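Local coordinates for molinate hydrolase (Gulosibacter molinativorax, PDB 4UB9), which probably hydrolyses a carbon-nitrogen bond other than a peptide bond, as a zinc-binding amidohydrolase that acts on the thiocarbamate herbicide molinate, at residues Glu314-Glu317 with Lys318-Lys322. Numbering follows the deposited sequence.
Sequences ETIE and KLLEK
E314 and K318 meet one turn apart on helix 313-322, their side chains running out alongside each other from the same side of the helix. Both chains run extended beyond CG. Carboxylate oxygen OE2 of E314 comes closest to the K318 methylene CE, at 3.4 Å. The salt bridge from this OE2 to K318 NZ is long, 3.9 Å. K318 NZ has stronger company on helix 286-294, where it bonds to N290 OD1 and pairs with E294 OE2. The E314 carboxylate probably adds only a modest electrostatic pull to an ammonium group already held there.

On the other side of the helix, I316 and L320 run alongside each other. The branch I316 CG2 touches L320 CD1 at 4.1 Å. The first torsion of I316 sets this up: CG2 is anti to the backbone N (chi1 -75° for CG1), which places the methyl beside the carbonyl carbon, on the side of the next turn.

Beneath the side chains is the i to i+4 bonding of a regular alpha-helix. K318 N bonds to E314 O and L319 N to T315 O. L320 N reaches I316 O at 3.0 Å. E321 N to E317 O is shorter, 2.8 Å, with an N-H...O angle of 163°. All four acceptor oxygens also have side-chain carbon close by; for example K318 CG lies 3.4 Å from E314 O and L320 CG 3.5 Å from I316 O.

The helix is amphipathic, with E314, E317 and E321 exposed. T315 and L319 pack on I293 of helix 286-294, while K322 NZ pairs with D296 just beyond it. I316 and L319 meet R360 and M361 of helix 353-363. In sequence the helix lies between strands 299-301 and 326-328, consistent with an outer helix of the TIM-barrel-type amidohydrolase fold, away from the zinc site.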
ATOM      1  N   GLU A 314     -26.965  33.018  -2.469  1.00 35.75           N
ATOM      2  CA  GLU A 314     -26.581  33.835  -3.617  1.00 41.52           C
ATOM      3  C   GLU A 314     -26.368  32.994  -4.886  1.00 39.83           C
ATOM      4  O   GLU A 314     -26.697  33.407  -5.991  1.00 43.27           O
ATOM      5  CB  GLU A 314     -25.307  34.610  -3.238  1.00 54.92           C
ATOM      6  CG  GLU A 314     -24.757  35.474  -4.343  1.00 66.77           C
ATOM      7  CD  GLU A 314     -23.261  35.800  -4.296  1.00 77.57           C
ATOM      8  OE1 GLU A 314     -22.812  36.306  -3.243  1.00 77.36           O
ATOM      9  OE2 GLU A 314     -22.552  35.604  -5.338  1.00 82.88           O
ATOM     10  N   THR A 315     -25.822  31.801  -4.701  1.00 35.80           N
ATOM     11  CA  THR A 315     -25.543  30.906  -5.801  1.00 30.92           C
ATOM     12  C   THR A 315     -26.846  30.332  -6.342  1.00 33.89           C
ATOM     13  O   THR A 315     -27.016  30.208  -7.559  1.00 36.45           O
ATOM     14  CB  THR A 315     -24.631  29.748  -5.398  1.00 29.41           C
ATOM     15  OG1 THR A 315     -23.415  30.252  -4.870  1.00 31.71           O
ATOM     16  CG2 THR A 315     -24.307  28.851  -6.582  1.00 28.08           C
ATOM     17  N   ILE A 316     -27.760  29.970  -5.459  1.00 32.66           N
ATOM     18  CA  ILE A 316     -29.052  29.479  -5.927  1.00 34.53           C
ATOM     19  C   ILE A 316     -29.738  30.566  -6.712  1.00 36.41           C
ATOM     20  O   ILE A 316     -30.340  30.309  -7.778  1.00 38.79           O
ATOM     21  CB  ILE A 316     -29.923  29.016  -4.769  1.00 38.19           C
ATOM     22  CG1 ILE A 316     -29.412  27.662  -4.255  1.00 41.34           C
ATOM     23  CG2 ILE A 316     -31.358  28.880  -5.210  1.00 42.79           C
ATOM     24  CD1 ILE A 316     -30.068  27.192  -2.977  1.00 40.17           C
ATOM     25  N   GLU A 317     -29.654  31.797  -6.215  1.00 37.68           N
ATOM     26  CA  GLU A 317     -30.288  32.945  -6.914  1.00 42.59           C
ATOM     27  C   GLU A 317     -29.710  33.209  -8.298  1.00 35.32           C
ATOM     28  O   GLU A 317     -30.432  33.490  -9.248  1.00 35.49           O
ATOM     29  CB  GLU A 317     -30.218  34.205  -6.056  1.00 54.25           C
ATOM     30  CG  GLU A 317     -31.296  34.222  -4.977  1.00 67.60           C
ATOM     31  CD  GLU A 317     -30.852  35.057  -3.772  1.00 83.13           C
ATOM     32  OE1 GLU A 317     -31.338  34.791  -2.659  1.00 87.40           O
ATOM     33  OE2 GLU A 317     -30.000  35.974  -3.934  1.00 89.67           O
ATOM     34  N   LYS A 318     -28.416  33.013  -8.441  1.00 35.66           N
ATOM     35  CA  LYS A 318     -27.816  33.060  -9.787  1.00 38.07           C
ATOM     36  C   LYS A 318     -28.378  31.997 -10.735  1.00 41.36           C
ATOM     37  O   LYS A 318     -28.544  32.237 -11.929  1.00 39.29           O
ATOM     38  CB  LYS A 318     -26.322  32.862  -9.737  1.00 37.54           C
ATOM     39  CG  LYS A 318     -25.556  33.985  -9.095  1.00 39.03           C
ATOM     40  CD  LYS A 318     -24.077  33.880  -9.431  1.00 41.34           C
ATOM     41  CE  LYS A 318     -23.220  34.759  -8.534  1.00 40.97           C
ATOM     42  NZ  LYS A 318     -21.835  34.827  -9.094  1.00 45.77           N
ATOM     43  N   LEU A 319     -28.622  30.808 -10.206  1.00 37.89           N
ATOM     44  CA  LEU A 319     -29.132  29.727 -11.036  1.00 37.59           C
ATOM     45  C   LEU A 319     -30.531  30.088 -11.536  1.00 38.88           C
ATOM     46  O   LEU A 319     -30.894  29.833 -12.699  1.00 39.92           O
ATOM     47  CB  LEU A 319     -29.194  28.406 -10.256  1.00 37.23           C
ATOM     48  CG  LEU A 319     -27.854  27.718  -9.986  1.00 35.09           C
ATOM     49  CD1 LEU A 319     -28.008  26.571  -9.002  1.00 32.89           C
ATOM     50  CD2 LEU A 319     -27.238  27.191 -11.268  1.00 35.03           C
ATOM     51  N   LEU A 320     -31.316  30.641 -10.638  1.00 39.33           N
ATOM     52  CA  LEU A 320     -32.688  31.062 -10.959  1.00 38.41           C
ATOM     53  C   LEU A 320     -32.671  32.209 -11.958  1.00 41.06           C
ATOM     54  O   LEU A 320     -33.316  32.167 -12.989  1.00 41.36           O
ATOM     55  CB  LEU A 320     -33.412  31.505  -9.702  1.00 35.87           C
ATOM     56  CG  LEU A 320     -33.740  30.328  -8.767  1.00 38.28           C
ATOM     57  CD1 LEU A 320     -34.240  30.847  -7.432  1.00 35.88           C
ATOM     58  CD2 LEU A 320     -34.739  29.341  -9.371  1.00 35.49           C
ATOM     59  N   GLU A 321     -31.856  33.201 -11.672  1.00 41.41           N
ATOM     60  CA  GLU A 321     -31.797  34.383 -12.496  1.00 43.92           C
ATOM     61  C   GLU A 321     -31.298  34.015 -13.909  1.00 39.88           C
ATOM     62  O   GLU A 321     -31.867  34.433 -14.877  1.00 37.98           O
ATOM     63  CB  GLU A 321     -30.910  35.436 -11.790  1.00 55.67           C
ATOM     64  CG  GLU A 321     -30.972  36.842 -12.373  1.00 65.20           C
ATOM     65  CD  GLU A 321     -29.925  37.094 -13.455  1.00 81.16           C
ATOM     66  OE1 GLU A 321     -28.780  36.573 -13.350  1.00 93.14           O
ATOM     67  OE2 GLU A 321     -30.248  37.824 -14.427  1.00 97.06           O
ATOM     68  N   LYS A 322     -30.226  33.237 -14.012  1.00 38.45           N
ATOM     69  CA  LYS A 322     -29.639  32.862 -15.330  1.00 35.32           C
ATOM     70  C   LYS A 322     -30.354  31.711 -15.983  1.00 35.49           C
ATOM     71  O   LYS A 322     -30.221  31.487 -17.156  1.00 35.11           O
ATOM     72  CB  LYS A 322     -28.156  32.537 -15.214  1.00 36.35           C
ATOM     73  CG  LYS A 322     -27.280  33.770 -15.032  1.00 38.81           C
ATOM     74  CD  LYS A 322     -25.996  33.497 -14.264  1.00 43.44           C
ATOM     75  CE  LYS A 322     -24.970  34.629 -14.416  1.00 51.02           C
ATOM     76  NZ  LYS A 322     -24.097  34.317 -15.598  1.00 56.02           N
TER